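Side-chain contacts in Bak protein (PDB 5VMN), which inhibits apoptosis of the host cell as a viral Bcl-2 protein that exclusively sequesters Bim: residues E26-S29 / Q30-I33; S39-E42 / T43-F47; L75-S78 / Q79-T83; T95-L98 / E99-F102. All blocks are in the same frame, centred on the assembly; numbering follows the deposited sequence.

Contact 1 of 4, residues E26-S29 / Q30-I33; sequences EIHS and QMLI. With EDO (1,2-ethanediol), chain N.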
loop_
_atom_site.group_PDB
_atom_site.type_symbol
_atom_site.label_atom_id
_atom_site.label_comp_id
_atom_site.label_asym_id
_atom_site.label_seq_id
_atom_site.Cartn_x
_atom_site.Cartn_y
_atom_site.Cartn_z
ATOM N N GLU A 26 -0.790 -2.676 12.480
ATOM C CA GLU A 26 -2.235 -2.824 12.302
ATOM C C GLU A 26 -2.630 -2.700 10.831
ATOM O O GLU A 26 -3.514 -3.422 10.353
ATOM C CB GLU A 26 -2.995 -1.796 13.156
ATOM C CG GLU A 26 -4.497 -2.046 13.207
ATOM C CD GLU A 26 -4.853 -3.401 13.804
ATOM O OE1 GLU A 26 -5.960 -3.908 13.540
ATOM O OE2 GLU A 26 -4.020 -3.957 14.543
ATOM N N ILE A 27 -1.988 -1.811 10.087
ATOM C CA ILE A 27 -2.274 -1.744 8.656
ATOM C C ILE A 27 -1.909 -3.063 7.993
ATOM O O ILE A 27 -2.614 -3.539 7.098
ATOM C CB ILE A 27 -1.541 -0.565 8.007
ATOM C CG1 ILE A 27 -2.034 0.759 8.593
ATOM C CG2 ILE A 27 -1.707 -0.586 6.474
ATOM C CD1 ILE A 27 -3.520 1.046 8.442
ATOM N N HIS A 28 -0.809 -3.671 8.418
ATOM C CA HIS A 28 -0.414 -4.981 7.886
ATOM C C HIS A 28 -1.502 -6.021 8.127
ATOM O O HIS A 28 -1.885 -6.776 7.224
ATOM C CB HIS A 28 0.906 -5.379 8.537
ATOM C CG HIS A 28 1.544 -6.607 7.980
ATOM N ND1 HIS A 28 1.311 -7.865 8.493
ATOM C CD2 HIS A 28 2.453 -6.764 6.986
ATOM C CE1 HIS A 28 2.040 -8.748 7.828
ATOM N NE2 HIS A 28 2.743 -8.106 6.914
ATOM N N SER A 29 -2.025 -6.063 9.344
ATOM C CA SER A 29 -3.115 -6.969 9.664
ATOM C C SER A 29 -4.328 -6.728 8.767
ATOM O O SER A 29 -4.917 -7.686 8.246
ATOM C CB SER A 29 -3.477 -6.814 11.156
ATOM O OG SER A 29 -4.624 -7.584 11.480
ATOM N N GLN A 30 -4.721 -5.463 8.582
ATOM C CA GLN A 30 -5.856 -5.141 7.722
ATOM C C GLN A 30 -5.589 -5.568 6.288
ATOM O O GLN A 30 -6.494 -6.046 5.604
ATOM C CB GLN A 30 -6.162 -3.638 7.741
ATOM C CG GLN A 30 -6.470 -3.014 9.123
ATOM C CD GLN A 30 -7.862 -3.253 9.566
ATOM O OE1 GLN A 30 -8.222 -4.373 9.940
ATOM N NE2 GLN A 30 -8.677 -2.189 9.545
ATOM N N MET A 31 -4.358 -5.351 5.814
ATOM C CA MET A 31 -3.965 -5.758 4.465
ATOM C C MET A 31 -4.154 -7.253 4.271
ATOM O O MET A 31 -4.647 -7.698 3.225
ATOM C CB MET A 31 -2.499 -5.368 4.238
ATOM C CG MET A 31 -1.913 -5.756 2.874
ATOM S SD MET A 31 -0.162 -5.401 2.803
ATOM C CE MET A 31 0.494 -6.721 3.841
ATOM N N LEU A 32 -3.747 -8.054 5.250
ATOM C CA LEU A 32 -3.900 -9.497 5.103
ATOM C C LEU A 32 -5.366 -9.912 5.120
ATOM O O LEU A 32 -5.755 -10.843 4.398
ATOM C CB LEU A 32 -3.113 -10.221 6.185
ATOM C CG LEU A 32 -1.597 -10.015 6.140
ATOM C CD1 LEU A 32 -0.941 -10.805 7.242
ATOM C CD2 LEU A 32 -1.033 -10.391 4.769
ATOM N N ILE A 33 -6.197 -9.247 5.929
ATOM C CA ILE A 33 -7.636 -9.544 5.932
ATOM C C ILE A 33 -8.217 -9.306 4.542
ATOM O O ILE A 33 -8.981 -10.124 4.015
ATOM C CB ILE A 33 -8.373 -8.693 6.986
ATOM C CG1 ILE A 33 -8.078 -9.200 8.396
ATOM C CG2 ILE A 33 -9.894 -8.753 6.746
ATOM C CD1 ILE A 33 -8.593 -8.257 9.514
HETATM C C1 EDO N . 0.939 -8.042 11.709
HETATM O O1 EDO N . -0.192 -7.566 12.437
HETATM C C2 EDO N . 0.439 -9.259 10.971
HETATM O O2 EDO N . -0.680 -8.797 10.218
HETATM O O HOH W 1 -6.783 -5.872 11.813
#
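Gln30 CG lies against the carbonyl oxygen of Glu26, and His28 lies against Met31 and Leu32, within two successive turns of helix 22-37, part of the helical Bcl-2 fold. The Gln30 side chain leaves the backbone with CG anti to the carbonyl carbon (chi1 -58°), then bends at chi2 (-80°). CB rests near the carbonyl oxygen of Ile27. CG comes to 3.2 Å from Glu26 O, the same oxygen that accepts the helical hydrogen bond from Gln30 N at 3.0 Å. At the tip, the two amide atoms have different partners. NE2 donates to the backbone oxygens of Cys120 and Leu123, which ties the side chain to helix 116-122 and the chain just after it. Water 1 donates to Gln30 OE1 at 2.8 Å and to Glu26 OE1 at 2.7 Å, and it accepts a proton from Ser29 OG at 2.8 Å. One water molecule therefore links three side chains and bridges two acceptor oxygens that could not bond to each other directly. Bonds at both ends of the amide fix its rotation. Farther round the helix, the His28 imidazole makes van der Waals contacts through two ring carbons: CD2 lies 3.7 Å from Met31 CE, and CE1 lies 3.7 Å from Leu32 CD1. Both methyl groups approach the ring obliquely. An ethanediol molecule, probably from the crystallisation liquor, lies at the ring edge with O2 in its plane, hydrogen-bonded to His28 ND1 at 2.8 Å.

Contact 2 of 4, residues S39-E42 / T43-F47; sequences SLVE and TFRAF. With EDO (1,2-ethanediol), chain L.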
loop_
_atom_site.group_PDB
_atom_site.type_symbol
_atom_site.label_atom_id
_atom_site.label_comp_id
_atom_site.label_asym_id
_atom_site.label_seq_id
_atom_site.Cartn_x
_atom_site.Cartn_y
_atom_site.Cartn_z
ATOM N N SER A 39 -9.656 -12.585 -2.196
ATOM C CA SER A 39 -9.007 -13.635 -2.974
ATOM C C SER A 39 -7.861 -13.087 -3.804
ATOM O O SER A 39 -7.651 -13.491 -4.949
ATOM C CB SER A 39 -10.012 -14.330 -3.885
ATOM O OG SER A 39 -11.042 -14.965 -3.144
ATOM N N LEU A 40 -7.092 -12.166 -3.242
ATOM C CA LEU A 40 -6.150 -11.457 -4.095
ATOM C C LEU A 40 -5.095 -12.385 -4.664
ATOM O O LEU A 40 -4.538 -12.097 -5.726
ATOM C CB LEU A 40 -5.460 -10.315 -3.346
ATOM C CG LEU A 40 -6.358 -9.150 -2.981
ATOM C CD1 LEU A 40 -5.453 -8.044 -2.427
ATOM C CD2 LEU A 40 -7.126 -8.612 -4.165
ATOM N N VAL A 41 -4.736 -13.434 -3.943
ATOM C CA VAL A 41 -3.758 -14.371 -4.494
ATOM C C VAL A 41 -4.199 -14.835 -5.874
ATOM O O VAL A 41 -3.393 -14.936 -6.807
ATOM C CB VAL A 41 -3.561 -15.555 -3.531
ATOM C CG1 VAL A 41 -2.636 -16.592 -4.153
ATOM C CG2 VAL A 41 -3.007 -15.062 -2.180
ATOM N N GLU A 42 -5.493 -15.103 -6.037
ATOM C CA GLU A 42 -5.979 -15.660 -7.297
ATOM C C GLU A 42 -5.982 -14.630 -8.421
ATOM O O GLU A 42 -5.643 -14.949 -9.564
ATOM C CB GLU A 42 -7.382 -16.236 -7.073
ATOM C CG GLU A 42 -7.463 -17.212 -5.907
ATOM C CD GLU A 42 -6.450 -18.336 -5.995
ATOM O OE1 GLU A 42 -6.238 -18.866 -7.110
ATOM O OE2 GLU A 42 -5.858 -18.687 -4.950
ATOM N N THR A 43 -6.407 -13.401 -8.149
ATOM C CA THR A 43 -6.387 -12.394 -9.186
ATOM C C THR A 43 -4.958 -11.948 -9.487
ATOM O O THR A 43 -4.651 -11.577 -10.617
ATOM C CB THR A 43 -7.245 -11.180 -8.771
ATOM O OG1 THR A 43 -8.620 -11.520 -8.909
ATOM C CG2 THR A 43 -6.959 -9.905 -9.655
ATOM N N PHE A 44 -4.074 -12.016 -8.491
ATOM C CA PHE A 44 -2.702 -11.545 -8.689
ATOM C C PHE A 44 -2.005 -12.289 -9.817
ATOM O O PHE A 44 -1.108 -11.739 -10.459
ATOM C CB PHE A 44 -1.922 -11.704 -7.384
ATOM C CG PHE A 44 -0.434 -11.377 -7.489
ATOM C CD1 PHE A 44 -0.008 -10.094 -7.616
ATOM C CD2 PHE A 44 0.512 -12.395 -7.410
ATOM C CE1 PHE A 44 1.352 -9.805 -7.692
ATOM C CE2 PHE A 44 1.861 -12.112 -7.477
ATOM C CZ PHE A 44 2.270 -10.816 -7.606
ATOM N N ARG A 45 -2.388 -13.538 -10.066
ATOM C CA ARG A 45 -1.725 -14.322 -11.101
ATOM C C ARG A 45 -1.901 -13.712 -12.478
ATOM O O ARG A 45 -1.129 -14.039 -13.392
ATOM C CB ARG A 45 -2.274 -15.745 -11.104
ATOM C CG ARG A 45 -1.916 -16.518 -9.861
ATOM C CD ARG A 45 -2.073 -18.007 -10.058
ATOM N NE ARG A 45 -1.808 -18.681 -8.785
ATOM C CZ ARG A 45 -2.727 -18.934 -7.869
ATOM N NH1 ARG A 45 -3.993 -18.610 -8.094
ATOM N NH2 ARG A 45 -2.381 -19.537 -6.733
ATOM N N ALA A 46 -2.908 -12.858 -12.645
ATOM C CA ALA A 46 -3.209 -12.249 -13.925
ATOM C C ALA A 46 -2.501 -10.912 -14.102
ATOM O O ALA A 46 -2.658 -10.283 -15.148
ATOM C CB ALA A 46 -4.726 -12.059 -14.077
ATOM N N PHE A 47 -1.713 -10.473 -13.130
ATOM C CA PHE A 47 -0.939 -9.234 -13.206
ATOM C C PHE A 47 0.392 -9.493 -13.906
ATOM O O PHE A 47 0.821 -10.641 -14.016
ATOM C CB PHE A 47 -0.683 -8.711 -11.797
ATOM C CG PHE A 47 -1.845 -7.946 -11.176
ATOM C CD1 PHE A 47 -1.692 -6.616 -10.807
ATOM C CD2 PHE A 47 -3.047 -8.544 -10.936
ATOM C CE1 PHE A 47 -2.729 -5.899 -10.272
ATOM C CE2 PHE A 47 -4.083 -7.829 -10.358
ATOM C CZ PHE A 47 -3.917 -6.515 -10.026
HETATM C C1 EDO L . 1.735 -13.654 -13.623
HETATM O O1 EDO L . 1.101 -14.958 -13.477
HETATM C C2 EDO L . 1.569 -12.730 -12.419
HETATM O O2 EDO L . 2.032 -13.321 -11.200
HETATM O O HOH W 2 -5.367 -17.535 -10.402
#
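The guanidinium of Arg45 has Val41 O over one face, 3.9 Å above the plane and offset toward the rim, and Glu42 OE1 at an edge, close to the plane. NH1 makes a salt bridge with OE1; the modelled separation is implausibly short, so its exact length is doubtful. The carboxylate and guanidinium planes are 50° apart, and the two side chains run side by side in the same direction. A second edge position is taken by water 2, which accepts from Arg45 NH1 at 2.9 Å and donates to Glu42 O at 2.7 Å. NH1 thus serves two acceptors, both belonging to or bridged to Glu42, and the charged pair sits at the exposed surface. Glu42 reaches its partner through a bend at chi2 (-54°), whereas Arg45 stays extended from CG to NE, passing obliquely by Val41 CG1, which is 3.9 Å from NH2. On the backbone, Phe44 N bonds to Leu40 O at 2.8 Å, while Thr43 N to Ser39 O is weak. Phe44 CB packs 3.1 Å from Leu40 O. Ser39, with positive phi, is the C-prime residue of the Schellman motif that ends helix 22-37; it also occupies the N-cap position of helix 40-44, though its side chain makes no capping bond. This short helix leans on helix 68-84, where the Phe44 ring makes a T-shaped contact with Tyr81 and also touches Leu80, and Phe47 packs on Ile77 and Tyr81.

Contact 3 of 4, residues L75-S78 / Q79-T83; sequences LGIS and QLYFT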
loop_
_atom_site.group_PDB
_atom_site.type_symbol
_atom_site.label_atom_id
_atom_site.label_comp_id
_atom_site.label_asym_id
_atom_site.label_seq_id
_atom_site.Cartn_x
_atom_site.Cartn_y
_atom_site.Cartn_z
ATOM N N LEU A 75 -2.073 -2.195 -1.372
ATOM C CA LEU A 75 -1.004 -2.678 -0.521
ATOM C C LEU A 75 -0.859 -4.193 -0.636
ATOM O O LEU A 75 0.261 -4.713 -0.645
ATOM C CB LEU A 75 -1.266 -2.254 0.931
ATOM C CG LEU A 75 -1.273 -0.755 1.197
ATOM C CD1 LEU A 75 -1.596 -0.517 2.669
ATOM C CD2 LEU A 75 0.051 -0.151 0.871
ATOM N N GLY A 76 -1.973 -4.920 -0.664
ATOM C CA GLY A 76 -1.892 -6.365 -0.705
ATOM C C GLY A 76 -1.254 -6.859 -1.986
ATOM O O GLY A 76 -0.531 -7.853 -1.983
ATOM N N ILE A 77 -1.565 -6.204 -3.100
ATOM C CA ILE A 77 -0.900 -6.516 -4.374
ATOM C C ILE A 77 0.589 -6.210 -4.271
ATOM O O ILE A 77 1.443 -7.002 -4.689
ATOM C CB ILE A 77 -1.557 -5.731 -5.520
ATOM C CG1 ILE A 77 -2.967 -6.238 -5.775
ATOM C CG2 ILE A 77 -0.749 -5.880 -6.835
ATOM C CD1 ILE A 77 -3.771 -5.290 -6.570
ATOM N N SER A 78 0.926 -5.048 -3.722
ATOM C CA SER A 78 2.331 -4.716 -3.553
ATOM C C SER A 78 3.052 -5.767 -2.715
ATOM O O SER A 78 4.209 -6.107 -2.992
ATOM C CB SER A 78 2.481 -3.332 -2.911
ATOM O OG SER A 78 1.829 -2.358 -3.710
ATOM N N GLN A 79 2.407 -6.241 -1.640
ATOM C CA GLN A 79 3.007 -7.275 -0.798
ATOM C C GLN A 79 3.265 -8.570 -1.558
ATOM O O GLN A 79 4.325 -9.198 -1.397
ATOM C CB GLN A 79 2.094 -7.549 0.400
ATOM C CG GLN A 79 2.620 -8.621 1.345
ATOM C CD GLN A 79 3.825 -8.183 2.107
ATOM O OE1 GLN A 79 3.705 -7.528 3.137
ATOM N NE2 GLN A 79 5.005 -8.544 1.618
ATOM N N LEU A 80 2.327 -8.973 -2.413
ATOM C CA LEU A 80 2.524 -10.188 -3.192
ATOM C C LEU A 80 3.702 -10.034 -4.148
ATOM O O LEU A 80 4.534 -10.946 -4.271
ATOM C CB LEU A 80 1.232 -10.535 -3.928
ATOM C CG LEU A 80 0.099 -10.997 -2.995
ATOM C CD1 LEU A 80 -1.208 -11.038 -3.744
ATOM C CD2 LEU A 80 0.394 -12.399 -2.454
ATOM N N TYR A 81 3.820 -8.872 -4.797
ATOM C CA TYR A 81 5.007 -8.625 -5.618
ATOM C C TYR A 81 6.278 -8.658 -4.783
ATOM O O TYR A 81 7.291 -9.215 -5.211
ATOM C CB TYR A 81 4.912 -7.264 -6.313
ATOM C CG TYR A 81 4.162 -7.258 -7.624
ATOM C CD1 TYR A 81 4.644 -7.945 -8.722
ATOM C CD2 TYR A 81 3.039 -6.467 -7.794
ATOM C CE1 TYR A 81 3.976 -7.890 -9.934
ATOM C CE2 TYR A 81 2.360 -6.420 -9.004
ATOM C CZ TYR A 81 2.853 -7.118 -10.066
ATOM O OH TYR A 81 2.211 -7.048 -11.270
ATOM N N PHE A 82 6.256 -8.009 -3.613
ATOM C CA PHE A 82 7.446 -7.917 -2.777
ATOM C C PHE A 82 7.882 -9.295 -2.305
ATOM O O PHE A 82 9.069 -9.650 -2.385
ATOM C CB PHE A 82 7.131 -6.981 -1.603
ATOM C CG PHE A 82 8.316 -6.575 -0.786
ATOM C CD1 PHE A 82 8.764 -7.378 0.244
ATOM C CD2 PHE A 82 8.920 -5.344 -0.989
ATOM C CE1 PHE A 82 9.819 -6.982 1.047
ATOM C CE2 PHE A 82 9.972 -4.936 -0.178
ATOM C CZ PHE A 82 10.425 -5.764 0.830
ATOM N N THR A 83 6.930 -10.108 -1.855
ATOM C CA THR A 83 7.252 -11.461 -1.415
ATOM C C THR A 83 7.875 -12.267 -2.539
ATOM O O THR A 83 8.811 -13.047 -2.312
ATOM C CB THR A 83 5.993 -12.151 -0.889
ATOM O OG1 THR A 83 5.540 -11.449 0.269
ATOM C CG2 THR A 83 6.290 -13.577 -0.468
#
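Ile77 and Tyr81, one turn apart on helix 68-84, form the close apolar pair of this contact. Their side chains lie alongside each other and point the same way, with Ile77 CG2 at 3.8 Å from Tyr81 CE2 and 4.0 Å from CD2. The ring is swung to chi1 -85°, which brings CD2 to 3.5 Å from Ile77 O. That oxygen also takes the hydrogen bond from Tyr81 N at 3.0 Å, almost straight at 170°, so backbone and ring meet the same carbonyl. At the far end of the ring, OH is hydrogen-bonded to the oxygen of Pro48, which holds the phenol in place. Ser78, also buried, turns its hydroxyl back to Leu74 O, satisfying the polar atom within the helix. Gly76 is a buried glycine whose carbonyl meets Leu80: CG rests 3.4 Å from Gly76 O, and Leu80 N bonds to that oxygen at 3.1 Å, tilted 30° from the carbonyl plane. The looser side is marked by Leu80 and Gln79, both partly exposed, and by Thr83, which faces solvent. Gln79 NE2 is anchored by Leu15 O on helix 11-16. Helices 11-16, 22-37, 53-60 and 88-103 all flank this segment, and these surroundings are consistent with helix 68-84 being the buried central helix of the Bcl-2 fold.

Contact 4 of 4, residues T95-L98 / E99-F102; sequences TEQL and ERFF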
loop_
_atom_site.group_PDB
_atom_site.type_symbol
_atom_site.label_atom_id
_atom_site.label_comp_id
_atom_site.label_asym_id
_atom_site.label_seq_id
_atom_site.Cartn_x
_atom_site.Cartn_y
_atom_site.Cartn_z
ATOM N N THR A 95 8.934 -0.542 -3.145
ATOM C CA THR A 95 8.674 0.401 -2.058
ATOM C C THR A 95 8.689 1.837 -2.563
ATOM O O THR A 95 7.840 2.648 -2.180
ATOM C CB THR A 95 9.702 0.224 -0.942
ATOM O OG1 THR A 95 10.999 0.566 -1.427
ATOM C CG2 THR A 95 9.724 -1.191 -0.474
ATOM N N GLU A 96 9.638 2.166 -3.445
ATOM C CA GLU A 96 9.686 3.515 -3.999
ATOM C C GLU A 96 8.472 3.799 -4.859
ATOM O O GLU A 96 7.957 4.922 -4.846
ATOM C CB GLU A 96 10.965 3.716 -4.823
ATOM C CG GLU A 96 12.239 3.542 -4.035
ATOM C CD GLU A 96 13.493 3.620 -4.904
ATOM O OE1 GLU A 96 14.490 4.158 -4.396
ATOM O OE2 GLU A 96 13.486 3.152 -6.072
ATOM N N GLN A 97 8.006 2.796 -5.623
ATOM C CA GLN A 97 6.804 2.968 -6.427
ATOM C C GLN A 97 5.601 3.260 -5.528
ATOM O O GLN A 97 4.783 4.143 -5.825
ATOM C CB GLN A 97 6.559 1.704 -7.278
ATOM C CG GLN A 97 7.566 1.465 -8.433
ATOM C CD GLN A 97 7.453 0.064 -9.125
ATOM O OE1 GLN A 97 6.524 -0.696 -8.886
ATOM N NE2 GLN A 97 8.436 -0.267 -9.945
ATOM N N LEU A 98 5.493 2.535 -4.414
ATOM C CA LEU A 98 4.412 2.767 -3.454
ATOM C C LEU A 98 4.473 4.170 -2.884
ATOM O O LEU A 98 3.466 4.886 -2.841
ATOM C CB LEU A 98 4.499 1.767 -2.309
ATOM C CG LEU A 98 3.543 0.616 -2.266
ATOM C CD1 LEU A 98 3.734 -0.091 -0.952
ATOM C CD2 LEU A 98 2.129 1.059 -2.422
ATOM N N GLU A 99 5.656 4.576 -2.421
ATOM C CA GLU A 99 5.793 5.914 -1.860
ATOM C C GLU A 99 5.390 6.971 -2.877
ATOM O O GLU A 99 4.694 7.938 -2.535
ATOM C CB GLU A 99 7.227 6.131 -1.385
ATOM C CG GLU A 99 7.602 5.233 -0.217
ATOM C CD GLU A 99 9.100 5.136 0.021
ATOM O OE1 GLU A 99 9.880 5.310 -0.935
ATOM O OE2 GLU A 99 9.500 4.877 1.173
ATOM N N ARG A 100 5.803 6.797 -4.138
ATOM C CA ARG A 100 5.473 7.767 -5.171
ATOM C C ARG A 100 3.963 7.881 -5.338
ATOM O O ARG A 100 3.431 8.990 -5.504
ATOM C CB ARG A 100 6.158 7.365 -6.493
ATOM C CG ARG A 100 6.621 8.488 -7.403
ATOM C CD ARG A 100 7.780 8.032 -8.320
ATOM N NE ARG A 100 7.490 6.727 -8.921
ATOM C CZ ARG A 100 8.313 5.674 -8.945
ATOM N NH1 ARG A 100 9.532 5.723 -8.415
ATOM N NH2 ARG A 100 7.903 4.549 -9.519
ATOM N N PHE A 101 3.251 6.752 -5.286
ATOM C CA PHE A 101 1.802 6.805 -5.422
ATOM C C PHE A 101 1.190 7.637 -4.304
ATOM O O PHE A 101 0.331 8.491 -4.551
ATOM C CB PHE A 101 1.195 5.399 -5.408
ATOM C CG PHE A 101 -0.310 5.404 -5.353
ATOM C CD1 PHE A 101 -1.041 5.740 -6.477
ATOM C CD2 PHE A 101 -0.983 5.144 -4.174
ATOM C CE1 PHE A 101 -2.410 5.777 -6.448
ATOM C CE2 PHE A 101 -2.367 5.167 -4.133
ATOM C CZ PHE A 101 -3.082 5.491 -5.277
ATOM N N PHE A 102 1.598 7.377 -3.062
ATOM C CA PHE A 102 0.933 8.016 -1.930
ATOM C C PHE A 102 1.348 9.471 -1.772
ATOM O O PHE A 102 0.639 10.243 -1.120
ATOM C CB PHE A 102 1.204 7.234 -0.638
ATOM C CG PHE A 102 0.395 5.970 -0.533
ATOM C CD1 PHE A 102 -0.970 6.023 -0.302
ATOM C CD2 PHE A 102 0.984 4.743 -0.709
ATOM C CE1 PHE A 102 -1.723 4.879 -0.244
ATOM C CE2 PHE A 102 0.239 3.588 -0.620
ATOM C CZ PHE A 102 -1.130 3.652 -0.419
#
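Two turns of helix 88-103, which follows the central helix of the Bcl-2 bundle, bring Leu98 against Phe102 on the inner side and Gln97 against Arg100 on a more exposed flank, beside helix 53-60. Leu98 and Phe102 run alongside each other in the same direction, with CD2 of Leu98 3.6 Å from CE2 of Phe102. The ring also lies near the backbone: its CD2 is 3.3 Å from Leu98 O, the acceptor for Phe102 N at 3.1 Å. Phe101 CD2 stands 3.8 Å above the centre of one face of the Phe102 ring. Phe11 meets that ring nearly parallel, and Trp117 packs on it edge-to-face. On the other flank, Arg100 bends at chi3 (46°) and turns one guanidinium face to Gln97 CA, which is 3.6 Å from its plane and offset toward the rim. NH2 comes to 3.3 Å from Gln97 CG, and the guanidinium and amide planes are 53° apart. The Gln97 amide is engaged elsewhere, OE1 accepting from Ile53 N. Glu99 CG sits 3.3 Å from Thr95 O. The charged ends of Glu96 and Arg100 are not in contact: OE2 and NH1 are 5.3 Å apart. Any attraction between them is probably weak and long-range, and the nearby Glu99 carboxylate would probably repel that of Glu96, so this stretch appears to be held mainly by its backbone bonds and inner apolar packing.

Overall arrangement
From the N terminus the four contacts come in series, none nested in or crossing another; each joins adjacent residues of one helix or turn and closes no long loop. Contact 1 lies on helix 22-37, and contact 2 on the short helix that follows it; the two do not touch. Both instead reach contact 3 on helix 68-84: Met31 CG packs 3.6 Å from Gly76 CA, and Phe47 CZ packs 3.7 Å from Ile77 CD1. Contact 4, on the next helix, completes the set, with Ser78 OG 3.7 Å from Leu98 CD2. Contact 3 thus touches each of the other three, while contacts 1 and 4 lie on opposite sides of the chain's centre.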